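Local coordinates for P protein (PDB 3BBZ) that probably binds the viral nucleocapsid through this small helical domain of the phosphoprotein, tethering the mumps virus polymerase to its template during RNA synthesis, at residues Gln19-Gln22 against Ala23-Arg27; Ala36-Asp39 against Ile40-Asp43. The protein carries 1 engineered substitution. All blocks are in the same frame, centred on the assembly; numbering follows the deposited sequence.

Contact 1. Residues Gln19-Gln22 against Ala23-Arg27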
# COMPACT_ATOMS: atom_id res chain seq x y z
N GLN A 19 -1.09 -9.47 8.57
CA GLN A 19 -2.32 -8.74 8.81
C GLN A 19 -2.22 -7.30 8.28
O GLN A 19 -3.17 -6.78 7.68
CB GLN A 19 -2.75 -8.79 10.30
CG GLN A 19 -3.41 -10.11 10.73
CD GLN A 19 -3.93 -10.08 12.19
OE1 GLN A 19 -3.36 -9.42 13.06
NE2 GLN A 19 -5.01 -10.79 12.45
N MET A 20 -1.06 -6.66 8.46
CA MET A 20 -0.87 -5.31 7.90
C MET A 20 -0.91 -5.35 6.38
O MET A 20 -1.44 -4.43 5.72
CB MET A 20 0.44 -4.70 8.38
CG MET A 20 0.41 -4.19 9.79
SD MET A 20 2.03 -3.58 10.23
CE MET A 20 2.21 -2.26 9.06
N LYS A 21 -0.42 -6.45 5.83
CA LYS A 21 -0.32 -6.65 4.38
C LYS A 21 -1.71 -6.75 3.80
O LYS A 21 -1.99 -6.10 2.81
CB LYS A 21 0.52 -7.90 4.07
CG LYS A 21 0.79 -8.23 2.59
CD LYS A 21 1.96 -9.25 2.50
CE LYS A 21 1.85 -10.14 1.28
NZ LYS A 21 2.73 -11.36 1.38
N GLN A 22 -2.58 -7.56 4.44
CA GLN A 22 -4.01 -7.74 4.01
C GLN A 22 -4.79 -6.45 4.10
O GLN A 22 -5.62 -6.22 3.24
CB GLN A 22 -4.80 -8.78 4.84
CG GLN A 22 -4.15 -10.20 5.03
CD GLN A 22 -4.59 -10.92 6.36
OE1 GLN A 22 -5.58 -10.51 7.03
NE2 GLN A 22 -3.83 -11.95 6.77
N ALA A 23 -4.54 -5.65 5.15
CA ALA A 23 -5.24 -4.36 5.34
C ALA A 23 -4.85 -3.33 4.29
O ALA A 23 -5.73 -2.66 3.74
CB ALA A 23 -5.00 -3.78 6.76
N PHE A 24 -3.54 -3.25 3.97
CA PHE A 24 -3.05 -2.35 2.91
C PHE A 24 -3.62 -2.73 1.54
O PHE A 24 -4.00 -1.85 0.73
CB PHE A 24 -1.52 -2.36 2.85
CG PHE A 24 -0.85 -1.29 3.66
CD1 PHE A 24 0.20 -1.60 4.54
CD2 PHE A 24 -1.25 0.02 3.56
CE1 PHE A 24 0.85 -0.58 5.31
CE2 PHE A 24 -0.63 1.04 4.34
CZ PHE A 24 0.43 0.73 5.19
N GLU A 25 -3.72 -4.03 1.29
CA GLU A 25 -4.22 -4.53 0.01
C GLU A 25 -5.73 -4.29 -0.09
O GLU A 25 -6.25 -3.98 -1.16
CB GLU A 25 -3.93 -6.02 -0.13
CG GLU A 25 -2.48 -6.40 -0.45
CD GLU A 25 -2.24 -7.92 -0.38
OE1 GLU A 25 -3.19 -8.69 -0.04
OE2 GLU A 25 -1.09 -8.35 -0.72
N GLN A 26 -6.45 -4.44 1.04
CA GLN A 26 -7.86 -4.02 1.08
C GLN A 26 -7.96 -2.53 0.82
O GLN A 26 -8.79 -2.13 0.05
CB GLN A 26 -8.51 -4.38 2.42
CG GLN A 26 -8.82 -5.88 2.59
CD GLN A 26 -10.29 -6.23 2.29
OE1 GLN A 26 -11.01 -5.43 1.71
NE2 GLN A 26 -10.72 -7.45 2.69
N ARG A 27 -7.13 -1.72 1.48
CA ARG A 27 -7.05 -0.28 1.23
C ARG A 27 -6.77 0.07 -0.24
O ARG A 27 -7.45 0.90 -0.85
CB ARG A 27 -6.00 0.35 2.16
CG ARG A 27 -6.16 1.84 2.39
CD ARG A 27 -5.37 2.35 3.62
NE ARG A 27 -5.18 3.81 3.52
CZ ARG A 27 -4.13 4.48 4.02
NH1 ARG A 27 -3.16 3.86 4.67
NH2 ARG A 27 -4.05 5.81 3.86
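Residues Q19-Q22 and A23-R27 are successive turns of helix 18-29, joined by four i to i+4 backbone hydrogen bonds: A23 N to Q19 O, F24 N to M20 O, E25 N to K21 O and Q26 N to Q22 O. The shortest, Q26 N to Q22 O, measures 2.9 Å, and the set follows the regular pattern of an alpha helix. On the face turned to the rest of the domain, the methyl CE of M20 comes to 4.3 Å from CE1 of the F24 ring. F24 is buried, reaching V15 and I11 as well as I44 and S47 of helix 34-47, while M20 touches V15 and S47.

On another side, K21 and E25 run side by side in the same direction. CG of K21 stands anti to its own backbone N (chi1 -177°) and lies 3.8 Å from OE2 of E25. This one carboxylate oxygen sits beside the lysine methylenes, both chains being extended, and K21 NZ remains 5.3 Å from E25 OE2. CG of E25 rests against the backbone of the preceding turn, 3.3 Å from K21 O.

The helix is thus amphipathic, as expected in a three-helix bundle: M20 and F24 give it an apolar side facing helices 3-14 and 34-47, with K21 and E25 on a partly exposed one. The lysine-glutamate pair illustrates how i, i+4 neighbours of opposite charge can align without a direct ion pair, their attraction probably modest.

Contact 2. Residues Ala36-Asp39 against Ile40-Asp43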
# COMPACT_ATOMS: atom_id res chain seq x y z
N ALA A 36 -5.72 9.49 -2.95
CA ALA A 36 -5.83 8.29 -2.12
C ALA A 36 -4.62 7.39 -2.24
O ALA A 36 -4.17 6.82 -1.23
CB ALA A 36 -7.06 7.50 -2.50
N LEU A 37 -4.10 7.25 -3.46
CA LEU A 37 -2.94 6.41 -3.69
C LEU A 37 -1.68 6.98 -3.03
O LEU A 37 -0.93 6.21 -2.42
CB LEU A 37 -2.77 6.11 -5.17
CG LEU A 37 -3.89 5.31 -5.90
CD1 LEU A 37 -3.49 5.06 -7.35
CD2 LEU A 37 -4.23 3.99 -5.26
N ASN A 38 -1.50 8.31 -3.06
CA ASN A 38 -0.37 8.96 -2.40
C ASN A 38 -0.39 8.74 -0.89
O ASN A 38 0.65 8.49 -0.27
CB ASN A 38 -0.36 10.47 -2.68
CG ASN A 38 0.12 10.81 -4.10
OD1 ASN A 38 0.64 9.96 -4.80
ND2 ASN A 38 -0.07 12.05 -4.52
N ASP A 39 -1.59 8.80 -0.31
CA ASP A 39 -1.79 8.58 1.12
C ASP A 39 -1.47 7.12 1.52
O ASP A 39 -0.83 6.88 2.54
CB ASP A 39 -3.22 8.91 1.50
CG ASP A 39 -3.52 10.41 1.48
OD1 ASP A 39 -2.65 11.26 1.12
OD2 ASP A 39 -4.69 10.70 1.82
N ILE A 40 -1.86 6.16 0.69
CA ILE A 40 -1.47 4.77 0.91
C ILE A 40 0.04 4.58 0.81
O ILE A 40 0.65 4.01 1.70
CB ILE A 40 -2.23 3.82 -0.06
CG1 ILE A 40 -3.71 3.91 0.21
CG2 ILE A 40 -1.79 2.35 0.17
CD1 ILE A 40 -4.62 3.25 -0.89
N LYS A 41 0.65 5.10 -0.26
CA LYS A 41 2.11 5.15 -0.41
C LYS A 41 2.82 5.81 0.76
O LYS A 41 3.81 5.26 1.29
CB LYS A 41 2.49 5.82 -1.73
CG LYS A 41 2.17 4.89 -2.93
CD LYS A 41 2.76 5.40 -4.24
CE LYS A 41 2.12 6.69 -4.63
NZ LYS A 41 2.63 7.03 -6.00
N ARG A 42 2.29 6.95 1.21
CA ARG A 42 2.83 7.63 2.39
C ARG A 42 2.85 6.66 3.59
O ARG A 42 3.87 6.53 4.27
CB ARG A 42 1.98 8.86 2.71
CG ARG A 42 2.31 9.55 3.99
CD ARG A 42 1.07 10.40 4.43
NE ARG A 42 -0.06 9.54 4.81
CZ ARG A 42 -1.33 9.95 4.87
NH1 ARG A 42 -1.67 11.18 4.54
NH2 ARG A 42 -2.27 9.10 5.24
N ASP A 43 1.73 5.97 3.85
CA ASP A 43 1.70 5.06 5.02
C ASP A 43 2.54 3.80 4.88
O ASP A 43 3.03 3.32 5.88
CB ASP A 43 0.27 4.75 5.45
CG ASP A 43 -0.46 6.00 5.92
OD1 ASP A 43 0.23 6.96 6.42
OD2 ASP A 43 -1.70 6.03 5.76
O HOH W 1 -0.31 8.22 -6.81
O HOH W 2 3.52 9.38 -6.01
O HOH W 3 -4.45 11.42 4.52
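The guanidinium of R42 has D39 over one face, with CB 3.7 Å above the plane and displaced toward the rim, while CG of D43 and a water lie at its edge and in its plane. The D39 carboxylate is stacked on the guanidinium, the two planes only 15° apart. The resulting salt bridge, D39 OD1 to R42 NH1 at 3.6 Å, is one of charge alone, since the oxygen sits well out of the guanidinium plane and no N-H points at it. A water accepts from NH1 and donates weakly to D39 OD2, linking the stacked groups at their margin.

D43 is held differently. R42 NH2 reaches D43 OD2 at 3.2 Å in a nearly straight bond (171°) that lies in the guanidinium plane but meets the oxygen from the syn side, tilted from the carboxylate plane. R42 NE approaches D43 OD1, 3.1 Å away, from above that plane. The arginine chain bends at chi3 (67°) to bring its head back beside D39 and D43. The network exemplifies i, i+3 and i, i+1 charge pairs sharing one arginine, by stacking on D39 and by a two-nitrogen, side-on grip of D43. D43 also takes a salt bridge from R27, so two arginines share the two acids, which would probably favour their charged forms.

A second polar pair, N38 and K41, meets through carbon: OD1 of N38 is 3.6 Å from K41 CE, and waters link that oxygen to NZ.

All this belongs to helix 34-47, where four i to i+4 backbone bonds join the two turns. L37 packs on L28 of helix 18-29 and on I7 of helix 3-14, which K41 also touches.

From the N terminus the chain forms helix 3-14, then helix 18-29, which carries contact 1, and after a short loop helix 34-47, which carries contact 2. Each contact joins neighbouring turns of one helix and closes no loop; they run in series, neither nested nor crossed, their centres about 13 Å apart on opposite sides of the chain's centre. They nevertheless meet at R27, the last residue of contact 1, whose NH1 lies 2.8 Å from D43 OD2 and whose NE packs against I40. R27, with the apolar contacts of M20, F24 and L28, joins helices 18-29 and 34-47, while helix 3-14 packs against both through I11 and I7, completing the three-helix bundle.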